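Local coordinates for flagellar basal body protein (Helicobacter pylori, PDB 5NPY) that is the flagellar hook protein FlgE2 and probably assembles into the hook that joins the basal body to the flagellar filament, at residues F87-Q92 against A503-L508; G272-K277 against Q283-E288; D369-Q374 against L437-N442; V421-D424 against K429-S432. All coordinates share one frame; numbering follows the deposited sequence.

Contact 1 (F87-Q92 against A503-L508)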
loop_
_atom_site.group_PDB
_atom_site.type_symbol
_atom_site.label_atom_id
_atom_site.label_comp_id
_atom_site.label_asym_id
_atom_site.label_seq_id
_atom_site.Cartn_x
_atom_site.Cartn_y
_atom_site.Cartn_z
ATOM N N PHE A 87 -21.033 -30.654 2.716
ATOM C CA PHE A 87 -20.110 -31.247 1.755
ATOM C C PHE A 87 -20.810 -32.187 0.776
ATOM O O PHE A 87 -20.152 -32.993 0.105
ATOM C CB PHE A 87 -18.973 -31.956 2.491
ATOM C CG PHE A 87 -18.028 -31.014 3.165
ATOM C CD1 PHE A 87 -17.080 -30.322 2.428
ATOM C CD2 PHE A 87 -18.101 -30.797 4.530
ATOM C CE1 PHE A 87 -16.205 -29.443 3.043
ATOM C CE2 PHE A 87 -17.234 -29.917 5.153
ATOM C CZ PHE A 87 -16.281 -29.236 4.408
ATOM N N HIS A 88 -22.129 -32.099 0.665
ATOM C CA HIS A 88 -22.806 -32.853 -0.379
ATOM C C HIS A 88 -22.522 -32.211 -1.728
ATOM O O HIS A 88 -22.598 -30.988 -1.871
ATOM C CB HIS A 88 -24.306 -32.925 -0.097
ATOM C CG HIS A 88 -24.638 -33.793 1.076
ATOM N ND1 HIS A 88 -25.885 -33.823 1.659
ATOM C CD2 HIS A 88 -23.872 -34.661 1.780
ATOM C CE1 HIS A 88 -25.876 -34.680 2.664
ATOM N NE2 HIS A 88 -24.666 -35.200 2.761
ATOM N N MET A 89 -22.164 -33.032 -2.712
ATOM C CA MET A 89 -21.801 -32.515 -4.023
ATOM C C MET A 89 -22.040 -33.589 -5.072
ATOM O O MET A 89 -22.212 -34.769 -4.753
ATOM C CB MET A 89 -20.337 -32.045 -4.062
ATOM C CG MET A 89 -19.321 -33.128 -3.677
ATOM S SD MET A 89 -17.633 -32.485 -3.596
ATOM C CE MET A 89 -17.666 -31.666 -1.999
ATOM N N ALA A 90 -22.052 -33.159 -6.333
ATOM C CA ALA A 90 -22.288 -34.050 -7.460
ATOM C C ALA A 90 -21.346 -33.691 -8.599
ATOM O O ALA A 90 -21.105 -32.511 -8.870
ATOM C CB ALA A 90 -23.745 -33.983 -7.943
ATOM N N TYR A 91 -20.818 -34.718 -9.261
ATOM C CA TYR A 91 -19.883 -34.564 -10.366
ATOM C C TYR A 91 -20.604 -34.853 -11.676
ATOM O O TYR A 91 -21.222 -35.913 -11.826
ATOM C CB TYR A 91 -18.683 -35.503 -10.193
ATOM C CG TYR A 91 -17.622 -35.374 -11.272
ATOM C CD1 TYR A 91 -17.291 -36.452 -12.085
ATOM C CD2 TYR A 91 -16.948 -34.171 -11.480
ATOM C CE1 TYR A 91 -16.312 -36.339 -13.074
ATOM C CE2 TYR A 91 -15.971 -34.051 -12.467
ATOM C CZ TYR A 91 -15.660 -35.142 -13.258
ATOM O OH TYR A 91 -14.697 -35.031 -14.230
ATOM N N GLN A 92 -20.538 -33.910 -12.611
ATOM C CA GLN A 92 -20.993 -34.123 -13.980
ATOM C C GLN A 92 -19.795 -34.382 -14.880
ATOM O O GLN A 92 -18.730 -33.797 -14.686
ATOM C CB GLN A 92 -21.757 -32.916 -14.513
ATOM C CG GLN A 92 -23.167 -32.757 -14.017
ATOM C CD GLN A 92 -23.892 -31.668 -14.784
ATOM O OE1 GLN A 92 -24.966 -31.221 -14.389
ATOM N NE2 GLN A 92 -23.300 -31.234 -15.896
ATOM N N ALA A 503 -8.425 -26.231 -0.030
ATOM C CA ALA A 503 -8.349 -27.585 -0.567
ATOM C C ALA A 503 -9.064 -27.626 -1.911
ATOM O O ALA A 503 -9.660 -26.639 -2.354
ATOM C CB ALA A 503 -8.959 -28.606 0.402
ATOM N N ARG A 504 -8.980 -28.785 -2.571
ATOM C CA ARG A 504 -9.879 -29.104 -3.673
ATOM C C ARG A 504 -10.180 -30.589 -3.651
ATOM O O ARG A 504 -9.377 -31.391 -3.169
ATOM C CB ARG A 504 -9.319 -28.717 -5.044
ATOM C CG ARG A 504 -8.273 -29.664 -5.606
ATOM C CD ARG A 504 -7.706 -29.079 -6.886
ATOM N NE ARG A 504 -8.740 -28.968 -7.918
ATOM C CZ ARG A 504 -8.656 -28.182 -8.986
ATOM N NH1 ARG A 504 -7.597 -27.406 -9.171
ATOM N NH2 ARG A 504 -9.642 -28.157 -9.862
ATOM N N ILE A 505 -11.358 -30.939 -4.168
ATOM C CA ILE A 505 -11.803 -32.329 -4.205
ATOM C C ILE A 505 -11.024 -33.080 -5.274
ATOM O O ILE A 505 -10.939 -32.643 -6.430
ATOM C CB ILE A 505 -13.314 -32.404 -4.475
ATOM C CG1 ILE A 505 -14.094 -31.589 -3.441
ATOM C CG2 ILE A 505 -13.788 -33.861 -4.466
ATOM C CD1 ILE A 505 -14.060 -32.172 -2.044
ATOM N N GLY A 506 -10.454 -34.220 -4.890
ATOM C CA GLY A 506 -9.828 -35.089 -5.869
ATOM C C GLY A 506 -10.822 -35.559 -6.919
ATOM O O GLY A 506 -11.984 -35.862 -6.622
ATOM N N ILE A 507 -10.358 -35.589 -8.169
ATOM C CA ILE A 507 -11.101 -36.125 -9.303
ATOM C C ILE A 507 -10.106 -36.882 -10.170
ATOM O O ILE A 507 -9.025 -36.369 -10.470
ATOM C CB ILE A 507 -11.803 -35.024 -10.128
ATOM C CG1 ILE A 507 -12.934 -34.374 -9.336
ATOM C CG2 ILE A 507 -12.375 -35.598 -11.418
ATOM C CD1 ILE A 507 -14.201 -35.215 -9.271
ATOM N N LEU A 508 -10.453 -38.102 -10.554
ATOM C CA LEU A 508 -9.604 -38.913 -11.417
ATOM C C LEU A 508 -10.460 -39.544 -12.505
ATOM O O LEU A 508 -11.603 -39.942 -12.257
ATOM C CB LEU A 508 -8.861 -40.008 -10.635
ATOM C CG LEU A 508 -7.881 -39.520 -9.564
ATOM C CD1 LEU A 508 -7.512 -40.656 -8.645
ATOM C CD2 LEU A 508 -6.630 -38.922 -10.199
#
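M89 and Y91 on strand 87-93 sit opposite I505 and I507 on the broken strand 499-509, with the two backbones held well apart: M89 CA lies 10.0 Å from I505 CA, and Y91 CA lies 9.0 Å from I507 CA. The chains run in broadly the same direction, and the spacing is that of face-to-face packing between layers rather than of pairing within one sheet. Strand 87-93 belongs to a small antiparallel sheet with 127-130 and 555-559, and the layering fits the beta-rich D1 domain of the FlgE/F/G family. M89 and Y91 on one side, I505 and I507 on the other, point into the gap, and these two pairs carry the contact.

M89 and I505 meet tip to tip. The methionine starts with CG between its backbone N and carbonyl carbon (chi1 57°) and then bends at chi3, which brings CE to 3.6 Å from I505 CD1 while SD rests 3.7 Å from I505 CG1. F97 and I557 touch both side chains from outside the two segments and help to seal them in the core.

Y91 and I507 cross obliquely. With CG anti to the backbone N (chi1 -178°), the ring swings over the isoleucine and offers it a face. I507 CD1 makes a CH-pi contact there, 3.9 Å from the centroid of the Y91 ring and 18° off its normal. The phenol oxygen is tied by a hydrogen bond to the carbonyl of K94, which anchors the far end of the ring. Next to that anchored end, the other branch of the isoleucine touches too, I507 CG2 coming within 3.7 Å of Y91 OH.

Contact 2 (G272-K277 against Q283-E288)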
loop_
_atom_site.group_PDB
_atom_site.type_symbol
_atom_site.label_atom_id
_atom_site.label_comp_id
_atom_site.label_asym_id
_atom_site.label_seq_id
_atom_site.Cartn_x
_atom_site.Cartn_y
_atom_site.Cartn_z
ATOM N N GLY A 272 22.384 31.865 -15.177
ATOM C CA GLY A 272 21.942 33.238 -15.350
ATOM C C GLY A 272 22.475 34.201 -14.296
ATOM O O GLY A 272 23.441 33.932 -13.565
ATOM N N GLU A 273 21.802 35.347 -14.223
ATOM C CA GLU A 273 22.188 36.448 -13.355
ATOM C C GLU A 273 21.113 36.685 -12.298
ATOM O O GLU A 273 19.919 36.806 -12.625
ATOM C CB GLU A 273 22.417 37.718 -14.178
ATOM C CG GLU A 273 22.892 38.918 -13.379
ATOM C CD GLU A 273 22.845 40.200 -14.188
ATOM O OE1 GLU A 273 22.365 40.150 -15.343
ATOM O OE2 GLU A 273 23.278 41.253 -13.670
ATOM N N ASN A 274 21.552 36.763 -11.035
ATOM C CA ASN A 274 20.681 37.036 -9.890
ATOM C C ASN A 274 19.501 36.072 -9.839
ATOM O O ASN A 274 18.373 36.466 -9.557
ATOM C CB ASN A 274 20.193 38.494 -9.897
ATOM C CG ASN A 274 21.325 39.480 -9.692
ATOM O OD1 ASN A 274 22.403 39.096 -9.240
ATOM N ND2 ASN A 274 21.097 40.750 -10.030
ATOM N N GLN A 275 19.755 34.798 -10.130
ATOM C CA GLN A 275 18.701 33.796 -10.078
ATOM C C GLN A 275 18.594 33.211 -8.674
ATOM O O GLN A 275 19.575 33.114 -7.944
ATOM C CB GLN A 275 18.937 32.692 -11.112
ATOM C CG GLN A 275 18.906 33.225 -12.542
ATOM C CD GLN A 275 18.332 32.252 -13.569
ATOM O OE1 GLN A 275 18.192 31.053 -13.315
ATOM N NE2 GLN A 275 18.009 32.774 -14.745
ATOM N N PHE A 276 17.377 32.868 -8.288
ATOM C CA PHE A 276 17.111 32.283 -6.982
ATOM C C PHE A 276 16.001 31.269 -7.138
ATOM O O PHE A 276 15.193 31.341 -8.076
ATOM C CB PHE A 276 16.679 33.309 -5.924
ATOM C CG PHE A 276 15.355 33.991 -6.238
ATOM C CD1 PHE A 276 15.291 35.008 -7.211
ATOM C CD2 PHE A 276 14.181 33.630 -5.561
ATOM C CE1 PHE A 276 14.076 35.651 -7.518
ATOM C CE2 PHE A 276 12.951 34.280 -5.858
ATOM C CZ PHE A 276 12.901 35.292 -6.846
ATOM N N LYS A 277 15.976 30.331 -6.201
ATOM C CA LYS A 277 14.988 29.271 -6.200
ATOM C C LYS A 277 14.403 29.116 -4.797
ATOM O O LYS A 277 13.173 29.090 -4.637
ATOM C CB LYS A 277 15.617 27.965 -6.653
ATOM C CG LYS A 277 14.621 26.824 -6.733
ATOM C CD LYS A 277 15.077 25.820 -7.710
ATOM C CE LYS A 277 14.223 24.562 -7.606
ATOM N NZ LYS A 277 12.986 24.628 -8.424
ATOM N N GLN A 283 17.228 35.181 0.259
ATOM C CA GLN A 283 17.779 35.904 1.398
ATOM C C GLN A 283 19.199 36.385 1.103
ATOM O O GLN A 283 19.519 37.572 1.257
ATOM C CB GLN A 283 17.750 34.993 2.622
ATOM C CG GLN A 283 18.331 35.584 3.879
ATOM C CD GLN A 283 18.590 34.536 4.943
ATOM O OE1 GLN A 283 19.477 33.689 4.790
ATOM N NE2 GLN A 283 17.801 34.574 6.025
ATOM N N LYS A 284 20.047 35.470 0.636
ATOM C CA LYS A 284 21.436 35.785 0.314
ATOM C C LYS A 284 21.524 36.845 -0.773
ATOM O O LYS A 284 22.325 37.780 -0.680
ATOM C CB LYS A 284 22.150 34.501 -0.125
ATOM C CG LYS A 284 23.654 34.577 -0.226
ATOM C CD LYS A 284 24.188 33.335 -0.907
ATOM C CE LYS A 284 25.700 33.314 -0.908
ATOM N NZ LYS A 284 26.235 32.780 -2.193
ATOM N N LEU A 285 20.708 36.713 -1.815
ATOM C CA LEU A 285 20.729 37.680 -2.907
ATOM C C LEU A 285 20.279 39.054 -2.423
ATOM O O LEU A 285 20.930 40.064 -2.711
ATOM C CB LEU A 285 19.849 37.163 -4.043
ATOM C CG LEU A 285 19.868 37.814 -5.414
ATOM C CD1 LEU A 285 21.290 37.837 -5.995
ATOM C CD2 LEU A 285 18.896 37.039 -6.320
ATOM N N LEU A 286 19.197 39.099 -1.640
ATOM C CA LEU A 286 18.723 40.361 -1.075
ATOM C C LEU A 286 19.723 40.988 -0.106
ATOM O O LEU A 286 19.801 42.216 -0.014
ATOM C CB LEU A 286 17.396 40.136 -0.367
ATOM C CG LEU A 286 16.758 41.351 0.282
ATOM C CD1 LEU A 286 16.236 42.306 -0.784
ATOM C CD2 LEU A 286 15.647 40.874 1.201
ATOM N N LYS A 287 20.479 40.179 0.641
ATOM C CA LYS A 287 21.413 40.753 1.607
ATOM C C LYS A 287 22.611 41.385 0.916
ATOM O O LYS A 287 23.068 42.456 1.322
ATOM C CB LYS A 287 21.888 39.693 2.601
ATOM C CG LYS A 287 22.846 40.235 3.670
ATOM C CD LYS A 287 22.181 41.320 4.546
ATOM C CE LYS A 287 23.003 41.593 5.816
ATOM N NZ LYS A 287 22.448 42.676 6.681
ATOM N N GLU A 288 23.138 40.734 -0.124
ATOM C CA GLU A 288 24.310 41.248 -0.826
ATOM C C GLU A 288 23.994 42.526 -1.611
ATOM O O GLU A 288 24.738 43.512 -1.531
ATOM C CB GLU A 288 24.859 40.155 -1.742
ATOM C CG GLU A 288 25.323 38.949 -0.952
ATOM C CD GLU A 288 25.787 37.802 -1.824
ATOM O OE1 GLU A 288 25.343 37.730 -2.990
ATOM O OE2 GLU A 288 26.596 36.976 -1.333
#
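N274 and L285 mark the closest backbone approach, their CA atoms 7.0 Å apart, where the chain turning into the short strand 275-276 passes alongside the helix 279-289. The helix presents a single residue here. L285 has its CG anti to the backbone N (chi1 -169°), which carries the branched end toward N274, where both methyls land on the same residue.

CD2 lies nearest the carbonyl of the asparagine, with L285 CD2 to N274 O at 3.3 Å, and also reaches the ring of the strand residue, L285 CD2 to F276 CD1 at 4.2 Å, coming in obliquely. CD1 lies nearest the amide oxygen: L285 CD1 is 3.7 Å from N274 OD1, and the two side chains cross at about a right angle. These are van der Waals contacts throughout. The backbone of N274 adopts left-handed angles (phi 53°), bending the chain just before the strand begins.

The amide is held by a bond outside the pair: N274 ND2 donates to the carbonyl O of V263 on the neighbouring strand 260-266. F264 of that same strand touches N274, F276 and L285 alike, so the leucine's inner side is packed against phenylalanine rings; L282 of the helix also meets F276. Beyond the strand, K277 N is hydrogen-bonded to D281 OD2, a link from the end of the strand to the first part of the helix. Taken together, this is a short strand-to-helix connection in which the helix that follows edge strand 275-276 packs back against the five-stranded mixed sheet, here through one leucine.

Contact 3 (D369-Q374 against L437-N442)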
loop_
_atom_site.group_PDB
_atom_site.type_symbol
_atom_site.label_atom_id
_atom_site.label_comp_id
_atom_site.label_asym_id
_atom_site.label_seq_id
_atom_site.Cartn_x
_atom_site.Cartn_y
_atom_site.Cartn_z
ATOM N N ASP A 369 -4.907 -6.482 16.749
ATOM C CA ASP A 369 -5.422 -5.166 17.087
ATOM C C ASP A 369 -4.962 -4.137 16.070
ATOM O O ASP A 369 -3.810 -4.144 15.623
ATOM C CB ASP A 369 -4.958 -4.739 18.484
ATOM C CG ASP A 369 -5.774 -5.378 19.594
ATOM O OD1 ASP A 369 -6.875 -4.866 19.908
ATOM O OD2 ASP A 369 -5.309 -6.394 20.152
ATOM N N LYS A 370 -5.863 -3.221 15.747
ATOM C CA LYS A 370 -5.600 -2.240 14.717
ATOM C C LYS A 370 -4.805 -1.069 15.287
ATOM O O LYS A 370 -5.130 -0.536 16.352
ATOM C CB LYS A 370 -6.909 -1.757 14.096
ATOM C CG LYS A 370 -6.718 -0.902 12.842
ATOM C CD LYS A 370 -8.069 -0.353 12.353
ATOM C CE LYS A 370 -8.634 0.701 13.313
ATOM N NZ LYS A 370 -10.084 0.998 13.076
ATOM N N TYR A 371 -3.750 -0.695 14.571
ATOM C CA TYR A 371 -3.023 0.549 14.735
ATOM C C TYR A 371 -3.035 1.285 13.399
ATOM O O TYR A 371 -3.396 0.722 12.361
ATOM C CB TYR A 371 -1.591 0.277 15.208
ATOM C CG TYR A 371 -1.504 -0.187 16.643
ATOM C CD1 TYR A 371 -1.127 0.693 17.648
ATOM C CD2 TYR A 371 -1.794 -1.501 16.994
ATOM C CE1 TYR A 371 -1.040 0.286 18.966
ATOM C CE2 TYR A 371 -1.712 -1.924 18.315
ATOM C CZ TYR A 371 -1.329 -1.023 19.297
ATOM O OH TYR A 371 -1.239 -1.414 20.619
ATOM N N LEU A 372 -2.668 2.562 13.421
ATOM C CA LEU A 372 -2.839 3.433 12.262
ATOM C C LEU A 372 -1.483 3.973 11.803
ATOM O O LEU A 372 -0.869 4.796 12.490
ATOM C CB LEU A 372 -3.809 4.562 12.599
ATOM C CG LEU A 372 -5.263 4.188 12.945
ATOM C CD1 LEU A 372 -6.001 5.447 13.399
ATOM C CD2 LEU A 372 -6.027 3.512 11.779
ATOM N N LEU A 373 -1.019 3.522 10.644
ATOM C CA LEU A 373 0.266 3.973 10.100
ATOM C C LEU A 373 0.013 5.282 9.346
ATOM O O LEU A 373 -0.556 5.290 8.244
ATOM C CB LEU A 373 0.891 2.885 9.229
ATOM C CG LEU A 373 2.210 3.205 8.478
ATOM C CD1 LEU A 373 3.107 4.043 9.316
ATOM C CD2 LEU A 373 2.977 1.978 8.066
ATOM N N GLN A 374 0.403 6.405 9.953
ATOM C CA GLN A 374 0.085 7.712 9.400
ATOM C C GLN A 374 1.316 8.346 8.769
ATOM O O GLN A 374 2.458 8.087 9.170
ATOM C CB GLN A 374 -0.507 8.639 10.454
ATOM C CG GLN A 374 -1.864 8.127 10.952
ATOM C CD GLN A 374 -2.626 9.107 11.812
ATOM O OE1 GLN A 374 -2.165 10.212 12.089
ATOM N NE2 GLN A 374 -3.811 8.697 12.245
ATOM N N LEU A 437 10.333 1.498 10.687
ATOM C CA LEU A 437 9.605 1.994 11.840
ATOM C C LEU A 437 9.679 0.945 12.926
ATOM O O LEU A 437 9.795 -0.248 12.642
ATOM C CB LEU A 437 8.137 2.252 11.501
ATOM C CG LEU A 437 7.884 3.005 10.204
ATOM C CD1 LEU A 437 6.380 3.203 10.049
ATOM C CD2 LEU A 437 8.657 4.316 10.199
ATOM N N ASP A 438 9.570 1.387 14.169
ATOM C CA ASP A 438 9.431 0.481 15.303
ATOM C C ASP A 438 7.951 0.344 15.664
ATOM O O ASP A 438 7.320 1.303 16.121
ATOM C CB ASP A 438 10.242 0.966 16.503
ATOM C CG ASP A 438 10.179 -0.015 17.651
ATOM O OD1 ASP A 438 9.288 0.150 18.520
ATOM O OD2 ASP A 438 10.991 -0.975 17.642
ATOM N N PHE A 439 7.409 -0.850 15.477
ATOM C CA PHE A 439 6.007 -1.157 15.748
ATOM C C PHE A 439 5.913 -2.019 17.017
ATOM O O PHE A 439 5.848 -3.253 16.946
ATOM C CB PHE A 439 5.389 -1.870 14.552
ATOM C CG PHE A 439 3.935 -2.163 14.709
ATOM C CD1 PHE A 439 3.329 -3.153 13.944
ATOM C CD2 PHE A 439 3.157 -1.428 15.587
ATOM C CE1 PHE A 439 1.979 -3.404 14.076
ATOM C CE2 PHE A 439 1.802 -1.676 15.717
ATOM C CZ PHE A 439 1.214 -2.657 14.969
ATOM N N LYS A 440 5.864 -1.349 18.173
ATOM C CA LYS A 440 5.698 -2.007 19.480
ATOM C C LYS A 440 6.780 -3.053 19.724
ATOM O O LYS A 440 6.499 -4.160 20.175
ATOM C CB LYS A 440 4.308 -2.639 19.619
ATOM C CG LYS A 440 3.241 -1.668 20.089
ATOM C CD LYS A 440 1.841 -2.207 19.840
ATOM C CE LYS A 440 1.577 -3.449 20.648
ATOM N NZ LYS A 440 0.143 -3.863 20.584
ATOM N N GLY A 441 8.025 -2.712 19.397
ATOM C CA GLY A 441 9.114 -3.655 19.515
ATOM C C GLY A 441 9.381 -4.494 18.282
ATOM O O GLY A 441 10.338 -5.283 18.283
ATOM N N ASN A 442 8.587 -4.351 17.229
ATOM C CA ASN A 442 8.809 -5.113 16.009
ATOM C C ASN A 442 9.218 -4.167 14.888
ATOM O O ASN A 442 8.799 -3.002 14.850
ATOM C CB ASN A 442 7.554 -5.905 15.613
ATOM C CG ASN A 442 7.112 -6.875 16.695
ATOM O OD1 ASN A 442 6.211 -6.584 17.476
ATOM N ND2 ASN A 442 7.756 -8.026 16.748
#
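Y371 carries its CG beside the backbone N (chi1 -72°), whereas F439 carries its own anti to that atom (chi1 -177°), and these two choices steer the rings into each other. F439 ends strand 435-439, just where a type I' turn from F439 to N442 closes a beta hairpin with strand 442-447. The hairpin packs onto strand 370-381 of another sheet. The rings form an offset edge-to-face pair: planes at 76°, centroids of Y371 and F439 5.4 Å apart, the phenylalanine's edge over one tyrosine face, with F439 CE2 3.7 Å from Y371 CG. I404 and I413 border both rings.

Further along the strands, L437 CD1 fits tightly against the branched end of L373, closest to L373 CD1 at 3.5 Å.

At the outer end K440, inside the turn, bends at chi3 and lays its CD against the phenol, 3.4 Å from Y371 CZ. Its ammonium is shared, since a salt bridge to D365 OD2 accompanies the bond to the tyrosine; the carboxylate probably favours the charged lysine. In that second bond, K440 NZ donates a hydrogen bond to Y371 OH at 2.8 Å.

Contact 4 (V421-D424 against K429-S432)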
loop_
_atom_site.group_PDB
_atom_site.type_symbol
_atom_site.label_atom_id
_atom_site.label_comp_id
_atom_site.label_asym_id
_atom_site.label_seq_id
_atom_site.Cartn_x
_atom_site.Cartn_y
_atom_site.Cartn_z
ATOM N N VAL A 421 11.341 12.334 -0.277
ATOM C CA VAL A 421 10.735 11.652 -1.413
ATOM C C VAL A 421 10.859 12.536 -2.646
ATOM O O VAL A 421 10.677 13.751 -2.543
ATOM C CB VAL A 421 9.264 11.352 -1.076
ATOM C CG1 VAL A 421 8.435 11.271 -2.269
ATOM C CG2 VAL A 421 9.157 10.127 -0.229
ATOM N N GLY A 422 11.216 11.932 -3.803
ATOM C CA GLY A 422 11.371 12.664 -5.044
ATOM C C GLY A 422 10.548 12.051 -6.174
ATOM O O GLY A 422 10.027 10.945 -6.059
ATOM N N PHE A 423 10.432 12.792 -7.276
ATOM C CA PHE A 423 9.675 12.306 -8.433
ATOM C C PHE A 423 10.472 12.458 -9.720
ATOM O O PHE A 423 11.033 13.520 -9.987
ATOM C CB PHE A 423 8.320 13.022 -8.582
ATOM C CG PHE A 423 7.336 12.618 -7.534
ATOM C CD1 PHE A 423 7.204 13.354 -6.371
ATOM C CD2 PHE A 423 6.596 11.456 -7.677
ATOM C CE1 PHE A 423 6.328 12.960 -5.371
ATOM C CE2 PHE A 423 5.715 11.057 -6.678
ATOM C CZ PHE A 423 5.571 11.816 -5.539
ATOM N N ASP A 424 10.467 11.410 -10.536
ATOM C CA ASP A 424 11.126 11.458 -11.832
ATOM C C ASP A 424 10.516 12.559 -12.696
ATOM O O ASP A 424 9.299 12.638 -12.864
ATOM C CB ASP A 424 11.018 10.088 -12.498
ATOM C CG ASP A 424 11.768 10.007 -13.820
ATOM O OD1 ASP A 424 12.709 9.195 -13.905
ATOM O OD2 ASP A 424 11.407 10.731 -14.771
ATOM N N LYS A 429 6.907 8.781 -11.726
ATOM C CA LYS A 429 7.028 7.789 -10.658
ATOM C C LYS A 429 7.853 8.335 -9.510
ATOM O O LYS A 429 8.814 9.080 -9.719
ATOM C CB LYS A 429 7.667 6.497 -11.168
ATOM C CG LYS A 429 6.997 5.879 -12.411
ATOM C CD LYS A 429 5.577 5.371 -12.139
ATOM C CE LYS A 429 5.052 4.577 -13.323
ATOM N NZ LYS A 429 3.600 4.258 -13.196
ATOM N N MET A 430 7.469 7.959 -8.295
ATOM C CA MET A 430 8.180 8.377 -7.092
ATOM C C MET A 430 9.557 7.713 -6.978
ATOM O O MET A 430 9.732 6.538 -7.306
ATOM C CB MET A 430 7.350 8.039 -5.845
ATOM C CG MET A 430 7.878 8.645 -4.543
ATOM S SD MET A 430 7.151 7.999 -2.999
ATOM C CE MET A 430 5.860 9.288 -2.802
ATOM N N LYS A 431 10.508 8.466 -6.411
ATOM C CA LYS A 431 11.892 8.049 -6.158
ATOM C C LYS A 431 12.137 8.114 -4.655
ATOM O O LYS A 431 12.237 9.207 -4.093
ATOM C CB LYS A 431 12.880 8.970 -6.877
ATOM C CG LYS A 431 13.000 8.828 -8.386
ATOM C CD LYS A 431 14.185 9.684 -8.866
ATOM C CE LYS A 431 14.801 9.190 -10.160
ATOM N NZ LYS A 431 15.743 8.060 -9.957
ATOM N N SER A 432 12.242 6.967 -3.995
ATOM C CA SER A 432 12.382 6.984 -2.544
ATOM C C SER A 432 12.898 5.634 -2.079
ATOM O O SER A 432 12.871 4.646 -2.812
ATOM C CB SER A 432 11.058 7.313 -1.843
ATOM O OG SER A 432 10.125 6.262 -2.051
#
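V421 and M430 make the tight side of this beta hairpin, in which strand 411-423 turns back into the short strand 430-431. M430 extends with CG anti to the backbone N (chi1 -170°), crosses the valine at about a right angle and then bends at its thioether, pushing its methyl so close that V421 CG1 to M430 CE is only 3.3 Å, less than normal van der Waals contact. The F423 ring slants across the root of the same methionine, F423 CE2 meeting M430 CB at 3.5 Å. The two form an antiparallel non-hydrogen-bonded pair with CA atoms 4.4 Å apart. V400 and L448 add further cover to the valine.

On the face of G422 and K431 the contact is mostly aliphatic chain over bare backbone. G422 has no side chain, and K431 touches it mainly through CB, 3.6 Å from G422 O, before its chain leads away to the surface. The charged ends of D424 and K431 stay apart, with D424 OD1 5.1 Å from K431 NZ; D424 turns its OD2 instead to the backbone N of A426 in the loop.

Between the faces runs the backbone ladder. G422 N donates to K431 O at 2.9 Å, and D424 N reaches K429 O at 3.0 Å in a nearly straight bond (171°). The return bond from K431 N to G422 O is modelled doubtfully short. Main-chain bonds therefore set the register, apolar contacts lock one face, and K431, exposed, can send its ammonium to solvent without costing the pairing.

Overall arrangement
The chain leaves from contact 1 and comes back to it: segment 87-92 lies near the start of the model and 503-508 near its end, with the other three contacts strung between. Contact 2 closes first; 369-374 then opens contact 3, whose partner 437-442 arrives only after the hairpin of contact 4. Contacts 3 and 4 both reach the antiparallel sheet holding strands 370-381 and 411-423, and their centres are about 25 Å apart. Contact 2 belongs to another sheet, about 28 Å from contact 4 between centres. Contacts 1 and 2 lie on opposite sides of the chain's centre, their own centres about 78 Å apart, consistent with an elongated subunit of successive globular parts.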